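Local coordinates for protein hydrogenase maturation factor (Thermoanaerobacter tengcongensis, PDB 3VTH) that probably transfers the carbamoyl group of carbamoyl phosphate, in an ATP-dependent reaction, to the C-terminal cysteine of HypE during [NiFe]-hydrogenase maturation, at residues I533-K539 with R644-E650; Y552-L556 with F569-V573; A685-R689 with L717-F722. All blocks are in the same frame, centred on the assembly; numbering follows the deposited sequence.

Interaction 1: residues I533-K539 with R644-E650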
loop_
_atom_site.group_PDB
_atom_site.type_symbol
_atom_site.label_atom_id
_atom_site.label_comp_id
_atom_site.label_asym_id
_atom_site.label_seq_id
_atom_site.Cartn_x
_atom_site.Cartn_y
_atom_site.Cartn_z
ATOM N N ILE A 533 4.878 18.705 -21.956
ATOM C CA ILE A 533 5.010 18.558 -23.405
ATOM C C ILE A 533 3.650 18.422 -24.074
ATOM O O ILE A 533 3.443 18.925 -25.181
ATOM C CB ILE A 533 5.886 17.339 -23.772
ATOM C CG1 ILE A 533 7.243 17.416 -23.055
ATOM C CG2 ILE A 533 6.067 17.216 -25.302
ATOM C CD1 ILE A 533 8.101 18.609 -23.480
ATOM N N ALA A 534 2.729 17.732 -23.406
ATOM C CA ALA A 534 1.422 17.424 -24.012
ATOM C C ALA A 534 0.356 17.286 -22.932
ATOM O O ALA A 534 0.662 16.957 -21.793
ATOM C CB ALA A 534 1.495 16.131 -24.868
ATOM N N HIS A 535 -0.888 17.578 -23.299
ATOM C CA HIS A 535 -2.017 17.445 -22.383
ATOM C C HIS A 535 -3.316 17.367 -23.174
ATOM O O HIS A 535 -3.303 17.501 -24.385
ATOM C CB HIS A 535 -2.043 18.611 -21.382
ATOM C CG HIS A 535 -2.247 19.961 -22.002
ATOM N ND1 HIS A 535 -3.495 20.529 -22.148
ATOM C CD2 HIS A 535 -1.359 20.884 -22.458
ATOM C CE1 HIS A 535 -3.372 21.728 -22.693
ATOM N NE2 HIS A 535 -2.089 21.970 -22.889
ATOM N N LEU A 536 -4.427 17.135 -22.490
ATOM C CA LEU A 536 -5.751 17.169 -23.127
ATOM C C LEU A 536 -6.287 18.598 -23.188
ATOM O O LEU A 536 -6.003 19.387 -22.288
ATOM C CB LEU A 536 -6.730 16.266 -22.371
ATOM C CG LEU A 536 -6.484 14.757 -22.460
ATOM C CD1 LEU A 536 -7.568 13.970 -21.679
ATOM C CD2 LEU A 536 -6.422 14.274 -23.919
ATOM N N LYS A 537 -7.031 18.938 -24.252
ATOM C CA LYS A 537 -7.604 20.278 -24.390
ATOM C C LYS A 537 -8.499 20.560 -23.188
ATOM O O LYS A 537 -9.387 19.764 -22.871
ATOM C CB LYS A 537 -8.396 20.441 -25.705
ATOM C CG LYS A 537 -8.866 21.886 -25.963
ATOM C CD LYS A 537 -9.758 21.987 -27.221
ATOM C CE LYS A 537 -10.141 23.453 -27.517
ATOM N NZ LYS A 537 -11.081 23.492 -28.691
ATOM N N TYR A 538 -8.224 21.666 -22.495
ATOM C CA TYR A 538 -8.954 22.032 -21.271
ATOM C C TYR A 538 -10.471 22.085 -21.469
ATOM O O TYR A 538 -10.936 22.704 -22.419
ATOM C CB TYR A 538 -8.481 23.401 -20.776
ATOM C CG TYR A 538 -7.140 23.354 -20.099
ATOM C CD1 TYR A 538 -6.928 22.514 -19.010
ATOM C CD2 TYR A 538 -6.088 24.169 -20.526
ATOM C CE1 TYR A 538 -5.695 22.463 -18.366
ATOM C CE2 TYR A 538 -4.856 24.132 -19.885
ATOM C CZ TYR A 538 -4.678 23.261 -18.802
ATOM O OH TYR A 538 -3.485 23.194 -18.133
ATOM N N LYS A 539 -11.219 21.437 -20.571
ATOM C CA LYS A 539 -12.678 21.495 -20.573
ATOM C C LYS A 539 -13.150 22.083 -19.259
ATOM O O LYS A 539 -12.539 21.821 -18.203
ATOM C CB LYS A 539 -13.291 20.089 -20.743
ATOM C CG LYS A 539 -12.871 19.363 -22.022
ATOM C CD LYS A 539 -13.445 20.092 -23.258
ATOM C CE LYS A 539 -12.903 19.498 -24.550
ATOM N NZ LYS A 539 -13.247 20.339 -25.745
ATOM N N ARG A 644 2.426 23.457 -27.082
ATOM C CA ARG A 644 2.429 22.071 -26.631
ATOM C C ARG A 644 1.613 21.198 -27.565
ATOM O O ARG A 644 0.872 21.715 -28.398
ATOM C CB ARG A 644 1.877 21.992 -25.213
ATOM C CG ARG A 644 2.914 22.379 -24.182
ATOM C CD ARG A 644 2.305 22.545 -22.816
ATOM N NE ARG A 644 1.947 23.935 -22.608
ATOM C CZ ARG A 644 2.766 24.861 -22.114
ATOM N NH1 ARG A 644 2.332 26.103 -21.991
ATOM N NH2 ARG A 644 4.011 24.555 -21.747
ATOM N N TYR A 645 1.750 19.880 -27.430
ATOM C CA TYR A 645 0.875 18.976 -28.158
ATOM C C TYR A 645 -0.425 18.854 -27.384
ATOM O O TYR A 645 -0.427 18.595 -26.173
ATOM C CB TYR A 645 1.489 17.599 -28.316
ATOM C CG TYR A 645 2.771 17.562 -29.096
ATOM C CD1 TYR A 645 4.000 17.587 -28.438
ATOM C CD2 TYR A 645 2.766 17.481 -30.483
ATOM C CE1 TYR A 645 5.203 17.541 -29.144
ATOM C CE2 TYR A 645 3.961 17.427 -31.204
ATOM C CZ TYR A 645 5.174 17.457 -30.522
ATOM O OH TYR A 645 6.361 17.409 -31.213
ATOM N N VAL A 646 -1.547 19.005 -28.051
ATOM C CA VAL A 646 -2.838 18.930 -27.411
ATOM C C VAL A 646 -3.810 18.073 -28.192
ATOM O O VAL A 646 -3.918 18.196 -29.366
ATOM C CB VAL A 646 -3.448 20.308 -27.218
ATOM C CG1 VAL A 646 -4.821 20.231 -26.698
ATOM C CG2 VAL A 646 -2.609 21.153 -26.339
ATOM N N ILE A 647 -4.512 17.218 -27.473
ATOM C CA ILE A 647 -5.572 16.391 -28.012
ATOM C C ILE A 647 -6.898 16.813 -27.393
ATOM O O ILE A 647 -6.985 16.992 -26.170
ATOM C CB ILE A 647 -5.289 14.917 -27.694
ATOM C CG1 ILE A 647 -4.017 14.476 -28.436
ATOM C CG2 ILE A 647 -6.517 14.033 -28.072
ATOM C CD1 ILE A 647 -3.356 13.196 -27.863
ATOM N N ASP A 648 -7.911 16.965 -28.240
ATOM C CA ASP A 648 -9.245 17.373 -27.814
ATOM C C ASP A 648 -10.131 16.147 -27.546
ATOM O O ASP A 648 -10.574 15.479 -28.486
ATOM C CB ASP A 648 -9.867 18.287 -28.893
ATOM C CG ASP A 648 -11.240 18.855 -28.498
ATOM O OD1 ASP A 648 -11.774 18.557 -27.396
ATOM O OD2 ASP A 648 -11.774 19.629 -29.309
ATOM N N PRO A 649 -10.400 15.855 -26.259
ATOM C CA PRO A 649 -11.213 14.700 -25.905
ATOM C C PRO A 649 -12.637 14.741 -26.453
ATOM O O PRO A 649 -13.221 13.683 -26.654
ATOM C CB PRO A 649 -11.217 14.731 -24.373
ATOM C CG PRO A 649 -10.926 16.106 -24.018
ATOM C CD PRO A 649 -9.976 16.600 -25.060
ATOM N N GLU A 650 -13.184 15.932 -26.711
ATOM C CA GLU A 650 -14.557 16.011 -27.221
ATOM C C GLU A 650 -14.723 15.375 -28.613
ATOM O O GLU A 650 -15.774 14.827 -28.912
ATOM C CB GLU A 650 -15.097 17.445 -27.203
ATOM C CG GLU A 650 -16.614 17.547 -27.490
ATOM C CD GLU A 650 -16.971 17.616 -28.993
ATOM O OE1 GLU A 650 -16.182 18.190 -29.779
ATOM O OE2 GLU A 650 -18.051 17.102 -29.386
HETATM O O HOH W 1 -0.936 24.351 -24.189
HETATM O O HOH W 2 -13.482 22.135 -28.315
#
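A parallel strand pair in the mixed sheet of the Kae1-like domain brings I533-K539 beside R644-E650, with A534, H535 and L536 opposite Y645, V646 and I647. Four backbone bonds join the strands: Y645 N to I533 O, H535 N to Y645 O, a weak one from I647 N to H535 O, and K537 N to I647 O, the shortest at 2.7 Å.

The side chains of A534, L536, Y645 and I647 share one face of the sheet. There CG2 of I533 meets the edge of the Y645 ring at CD1, the two side chains running side by side, and CD2 of L536 lies 4.0 Å from CB of I647. Helix 666-692 covers I533, Y645 and I647, and the Y645 hydroxyl bonds to E691.

H535 and V646 occupy the other face. CG of H535 stands between its backbone N and carbonyl carbon (chi1 63°), and CG2 of V646 comes over one face of the imidazole in a CH-pi contact, 3.9 Å from the centroid. Both ring nitrogens have partners: ND1 donates to L536 O at 2.8 Å, which limits rotation of the ring, while NE2 meets a water 2.9 Å away that also accepts a weak bond from R644 NE.

Where the strand pairing ends, D648 serves as N-cap of helix 649-662. The extended side chain of K537 passes the D648 carboxylate, K537 CD against D648 CG, and ends in a long ion pair with OD2. K539, bent at chi2, crosses D648 at about a right angle and forms the tighter salt bridge. D648 OD1 thus takes K539 NZ at 2.8 Å from one face of the carboxylate plane and E650 N at 3.1 Å from the other.

Interaction 2: residues Y552-L556 with F569-V573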
loop_
_atom_site.group_PDB
_atom_site.type_symbol
_atom_site.label_atom_id
_atom_site.label_comp_id
_atom_site.label_asym_id
_atom_site.label_seq_id
_atom_site.Cartn_x
_atom_site.Cartn_y
_atom_site.Cartn_z
ATOM N N TYR A 552 -22.592 13.265 -14.714
ATOM C CA TYR A 552 -23.239 13.823 -15.901
ATOM C C TYR A 552 -22.851 15.301 -16.078
ATOM O O TYR A 552 -22.817 15.796 -17.197
ATOM C CB TYR A 552 -24.764 13.625 -15.886
ATOM C CG TYR A 552 -25.469 14.306 -14.730
ATOM C CD1 TYR A 552 -25.620 13.659 -13.499
ATOM C CD2 TYR A 552 -25.998 15.596 -14.872
ATOM C CE1 TYR A 552 -26.274 14.287 -12.434
ATOM C CE2 TYR A 552 -26.653 16.228 -13.818
ATOM C CZ TYR A 552 -26.786 15.570 -12.605
ATOM O OH TYR A 552 -27.429 16.196 -11.560
ATOM N N ARG A 553 -22.523 15.981 -14.973
ATOM C CA ARG A 553 -22.009 17.355 -15.011
ATOM C C ARG A 553 -20.623 17.421 -15.640
ATOM O O ARG A 553 -20.284 18.379 -16.341
ATOM C CB ARG A 553 -21.950 17.952 -13.606
ATOM C CG ARG A 553 -23.310 18.112 -12.911
ATOM C CD ARG A 553 -23.127 18.598 -11.472
ATOM N NE ARG A 553 -22.498 19.920 -11.391
ATOM C CZ ARG A 553 -23.133 21.049 -11.072
ATOM N NH1 ARG A 553 -24.431 21.047 -10.781
ATOM N NH2 ARG A 553 -22.462 22.191 -11.035
ATOM N N THR A 554 -19.815 16.400 -15.377
ATOM C CA THR A 554 -18.509 16.297 -16.000
ATOM C C THR A 554 -18.683 16.108 -17.498
ATOM O O THR A 554 -18.011 16.772 -18.287
ATOM C CB THR A 554 -17.674 15.134 -15.413
ATOM O OG1 THR A 554 -17.303 15.469 -14.078
ATOM C CG2 THR A 554 -16.401 14.921 -16.231
ATOM N N ALA A 555 -19.598 15.221 -17.889
ATOM C CA ALA A 555 -19.873 15.008 -19.310
ATOM C C ALA A 555 -20.342 16.295 -19.997
ATOM O O ALA A 555 -19.910 16.599 -21.107
ATOM C CB ALA A 555 -20.892 13.891 -19.509
ATOM N N LEU A 556 -21.234 17.042 -19.350
ATOM C CA LEU A 556 -21.712 18.315 -19.918
ATOM C C LEU A 556 -20.568 19.318 -20.129
ATOM O O LEU A 556 -20.503 20.018 -21.149
ATOM C CB LEU A 556 -22.797 18.928 -19.030
ATOM C CG LEU A 556 -24.134 18.188 -19.051
ATOM C CD1 LEU A 556 -25.048 18.730 -17.985
ATOM C CD2 LEU A 556 -24.789 18.298 -20.448
ATOM N N PHE A 569 -28.481 12.151 -24.711
ATOM C CA PHE A 569 -27.867 12.373 -23.413
ATOM C C PHE A 569 -28.380 13.649 -22.726
ATOM O O PHE A 569 -28.803 13.599 -21.570
ATOM C CB PHE A 569 -26.329 12.407 -23.508
ATOM C CG PHE A 569 -25.666 12.814 -22.228
ATOM C CD1 PHE A 569 -25.545 11.906 -21.174
ATOM C CD2 PHE A 569 -25.184 14.112 -22.061
ATOM C CE1 PHE A 569 -24.953 12.276 -19.969
ATOM C CE2 PHE A 569 -24.570 14.496 -20.862
ATOM C CZ PHE A 569 -24.462 13.576 -19.808
ATOM N N VAL A 570 -28.326 14.788 -23.415
ATOM C CA VAL A 570 -28.700 16.058 -22.773
ATOM C C VAL A 570 -30.190 16.107 -22.382
ATOM O O VAL A 570 -30.548 16.657 -21.347
ATOM C CB VAL A 570 -28.280 17.332 -23.599
ATOM C CG1 VAL A 570 -26.779 17.323 -23.909
ATOM C CG2 VAL A 570 -29.057 17.438 -24.873
ATOM N N GLU A 571 -31.046 15.497 -23.199
ATOM C CA GLU A 571 -32.483 15.433 -22.903
ATOM C C GLU A 571 -32.849 14.705 -21.615
ATOM O O GLU A 571 -33.910 14.971 -21.049
ATOM C CB GLU A 571 -33.247 14.833 -24.076
ATOM C CG GLU A 571 -33.537 15.852 -25.151
ATOM C CD GLU A 571 -34.366 15.290 -26.286
ATOM O OE1 GLU A 571 -34.385 14.047 -26.470
ATOM O OE2 GLU A 571 -34.995 16.100 -26.999
ATOM N N GLN A 572 -31.969 13.806 -21.165
ATOM C CA GLN A 572 -32.145 13.059 -19.919
ATOM C C GLN A 572 -31.851 13.929 -18.705
ATOM O O GLN A 572 -32.299 13.623 -17.600
ATOM C CB GLN A 572 -31.202 11.850 -19.861
ATOM C CG GLN A 572 -31.550 10.690 -20.800
ATOM C CD GLN A 572 -30.524 9.562 -20.699
ATOM O OE1 GLN A 572 -30.638 8.672 -19.852
ATOM N NE2 GLN A 572 -29.513 9.603 -21.562
ATOM N N VAL A 573 -31.068 14.989 -18.895
ATOM C CA VAL A 573 -30.824 15.927 -17.802
ATOM C C VAL A 573 -32.068 16.792 -17.582
ATOM O O VAL A 573 -32.712 17.257 -18.542
ATOM C CB VAL A 573 -29.506 16.757 -17.996
ATOM C CG1 VAL A 573 -29.242 17.666 -16.797
ATOM C CG2 VAL A 573 -28.328 15.814 -18.168
#
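Helix 551-559 and residues F569-V573 face each other without a backbone bond between them, their nearest CA atoms, those of L556 and V570, being 7.9 Å apart. F569 makes three of the six residue contacts between them. Its CG lies anti to the backbone N (chi1 172°), which sends the ring across to the turn formed by Y552, A555 and L556. CZ leads, reaching CB of A555 at 3.6 Å and CB of Y552 at 3.9 Å. The carbonyl O of Y552 lies at the ring edge, 3.8 Å from CZ of F569, and is also bonded to L556 N within its own helix. Beside it, CD2 of L556 touches CE2 of F569 at 3.8 Å and then CG1 of V570. V573 brings CG2 to within 4.0 Å of CD2 of Y552 and also approaches CD1 of L556. With an alanine in place of F569, the methyl of A555 and CD2 of L556 would probably lose their common neighbour, leaving a gap between the two helices.

Further packing comes from helix 597-607, where A606 touches A555 and L607 touches F569, and from L578 and I581 of helix 575-587 against L556. The hydroxyl of Y552 bonds to E577 and K550, outside the pair. No hydrogen bond or salt bridge spans the two segments, so their mutual fit rests on the packing of mostly buried apolar groups.

Interaction 3: residues A685-R689 with L717-F722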
loop_
_atom_site.group_PDB
_atom_site.type_symbol
_atom_site.label_atom_id
_atom_site.label_comp_id
_atom_site.label_asym_id
_atom_site.label_seq_id
_atom_site.Cartn_x
_atom_site.Cartn_y
_atom_site.Cartn_z
ATOM N N ALA A 685 4.488 9.627 -27.164
ATOM C CA ALA A 685 5.788 9.145 -26.723
ATOM C C ALA A 685 6.779 9.005 -27.873
ATOM O O ALA A 685 7.961 9.326 -27.717
ATOM C CB ALA A 685 5.667 7.818 -25.918
ATOM N N ASN A 686 6.305 8.539 -29.027
ATOM C CA ASN A 686 7.169 8.371 -30.184
ATOM C C ASN A 686 7.606 9.711 -30.780
ATOM O O ASN A 686 8.766 9.872 -31.173
ATOM C CB ASN A 686 6.494 7.505 -31.244
ATOM C CG ASN A 686 6.850 6.047 -31.093
ATOM O OD1 ASN A 686 7.943 5.632 -31.443
ATOM N ND2 ASN A 686 5.942 5.271 -30.519
ATOM N N LEU A 687 6.667 10.656 -30.835
ATOM C CA LEU A 687 6.952 12.028 -31.257
ATOM C C LEU A 687 8.046 12.638 -30.381
ATOM O O LEU A 687 8.998 13.219 -30.883
ATOM C CB LEU A 687 5.685 12.885 -31.190
ATOM C CG LEU A 687 4.707 12.766 -32.357
ATOM C CD1 LEU A 687 3.351 13.326 -31.952
ATOM C CD2 LEU A 687 5.245 13.475 -33.632
ATOM N N ILE A 688 7.908 12.459 -29.070
ATOM C CA ILE A 688 8.831 13.037 -28.104
ATOM C C ILE A 688 10.221 12.393 -28.201
ATOM O O ILE A 688 11.239 13.101 -28.208
ATOM C CB ILE A 688 8.237 12.988 -26.687
ATOM C CG1 ILE A 688 6.978 13.866 -26.643
ATOM C CG2 ILE A 688 9.250 13.468 -25.652
ATOM C CD1 ILE A 688 6.074 13.577 -25.441
ATOM N N ARG A 689 10.264 11.066 -28.331
ATOM C CA ARG A 689 11.536 10.363 -28.557
ATOM C C ARG A 689 12.268 10.857 -29.818
ATOM O O ARG A 689 13.490 11.036 -29.805
ATOM C CB ARG A 689 11.329 8.839 -28.610
ATOM C CG ARG A 689 12.581 8.045 -29.028
ATOM C CD ARG A 689 12.437 6.557 -28.753
ATOM N NE ARG A 689 11.485 5.935 -29.665
ATOM C CZ ARG A 689 11.190 4.638 -29.694
ATOM N NH1 ARG A 689 11.772 3.772 -28.859
ATOM N NH2 ARG A 689 10.302 4.211 -30.572
ATOM N N LEU A 717 4.691 0.067 -26.158
ATOM C CA LEU A 717 5.904 0.867 -26.064
ATOM C C LEU A 717 7.148 -0.011 -26.076
ATOM O O LEU A 717 8.141 0.330 -26.735
ATOM C CB LEU A 717 5.876 1.738 -24.799
ATOM C CG LEU A 717 4.901 2.919 -24.719
ATOM C CD1 LEU A 717 4.803 3.405 -23.269
ATOM C CD2 LEU A 717 5.351 4.055 -25.653
ATOM N N SER A 718 7.093 -1.134 -25.353
ATOM C CA SER A 718 8.203 -2.096 -25.323
ATOM C C SER A 718 8.485 -2.684 -26.697
ATOM O O SER A 718 9.644 -2.859 -27.068
ATOM C CB SER A 718 7.951 -3.228 -24.315
ATOM O OG SER A 718 8.087 -2.756 -22.982
ATOM N N LEU A 719 7.433 -2.970 -27.457
ATOM C CA LEU A 719 7.596 -3.507 -28.805
ATOM C C LEU A 719 8.243 -2.493 -29.749
ATOM O O LEU A 719 8.797 -2.877 -30.770
ATOM C CB LEU A 719 6.263 -3.997 -29.389
ATOM C CG LEU A 719 5.538 -5.175 -28.722
ATOM C CD1 LEU A 719 4.153 -5.381 -29.346
ATOM C CD2 LEU A 719 6.346 -6.463 -28.783
ATOM N N SER A 720 8.163 -1.206 -29.397
ATOM C CA SER A 720 8.795 -0.133 -30.179
ATOM C C SER A 720 10.140 0.320 -29.615
ATOM O O SER A 720 10.645 1.396 -29.961
ATOM C CB SER A 720 7.855 1.063 -30.321
ATOM O OG SER A 720 6.887 0.791 -31.324
ATOM N N GLY A 721 10.707 -0.498 -28.739
ATOM C CA GLY A 721 12.060 -0.286 -28.260
ATOM C C GLY A 721 12.239 0.529 -26.998
ATOM O O GLY A 721 13.356 0.633 -26.510
ATOM N N PHE A 722 11.161 1.114 -26.470
ATOM C CA PHE A 722 11.248 1.894 -25.231
ATOM C C PHE A 722 11.595 1.017 -24.039
ATOM O O PHE A 722 11.176 -0.146 -23.974
ATOM C CB PHE A 722 9.911 2.570 -24.913
ATOM C CG PHE A 722 9.594 3.742 -25.775
ATOM C CD1 PHE A 722 10.133 4.985 -25.493
ATOM C CD2 PHE A 722 8.729 3.612 -26.861
ATOM C CE1 PHE A 722 9.822 6.090 -26.263
ATOM C CE2 PHE A 722 8.424 4.708 -27.650
ATOM C CZ PHE A 722 8.972 5.956 -27.348
#
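R689 reaches from helix 666-692 across to the end of helix 707-719, and nearly every atom of its side chain finds a partner there. CB starts beyond the rim of the F722 ring, 3.9 Å from its CZ. CG lies anti to the backbone N (chi1 172°), which carries the chain along the ring, and CD passes CE1 at 3.6 Å. A bend at chi3 then lays the guanidinium flat on the ring: NE is 3.4 Å from CZ of F722, and the two planes, only 6° apart, stack with their centres separated by 3.7 Å in a cation-pi contact. At the tip, NH1 and NH2 both grip the carbonyl O of S720, each at 2.9 Å. That oxygen lies in the guanidinium plane, so one acceptor takes two donors while the flat face of the group remains on the phenyl ring.

NH2 donates in addition to OD1 of N686, one turn earlier on its own helix, and NH1 to N695, whose ND2 in turn bonds to G721 O. These bonds fix the rotation of the guanidinium. N686 also places ND2 at the edge of the F722 ring, its amide steeply inclined to the ring plane. On the side of the ring away from the guanidinium, CB of A685 packs on CD2 of L717 at 3.8 Å and reaches CZ of F722, while the A685 carbonyl O lies at the ring edge. V697 of strand 696-700 touches both L717 and F722.

The carbonyl gripped by R689 belongs to a Schellman motif that ends helix 707-719. F722 N bonds to L717 O and G721 N to S718 O, with G721, at positive phi, as the C-prime residue, and the chain turns directly into strand 723-726 of the Kae1-like domain's sheet.

How the interactions relate
All three contacts fall in the second subdomain of the Kae1-like region. From the N terminus, strand 530-542 comes first, and interaction 1 closes a long loop when strand 645-647 returns beside it, 105 residues on. Interaction 2 lies wholly within that excursion, closing a short loop of its own between helices 551-559 and 567-572; its centre is about 22 Å from that of interaction 1 and the two do not touch. Interaction 3 follows in series, closing a loop of 27 residues between helix 666-692 and the end of helix 707-719. Interactions 1 and 3 meet directly, CG2 of I533 lying 3.6 Å from CD1 of I688, which packs helix 666-692 against the sheet.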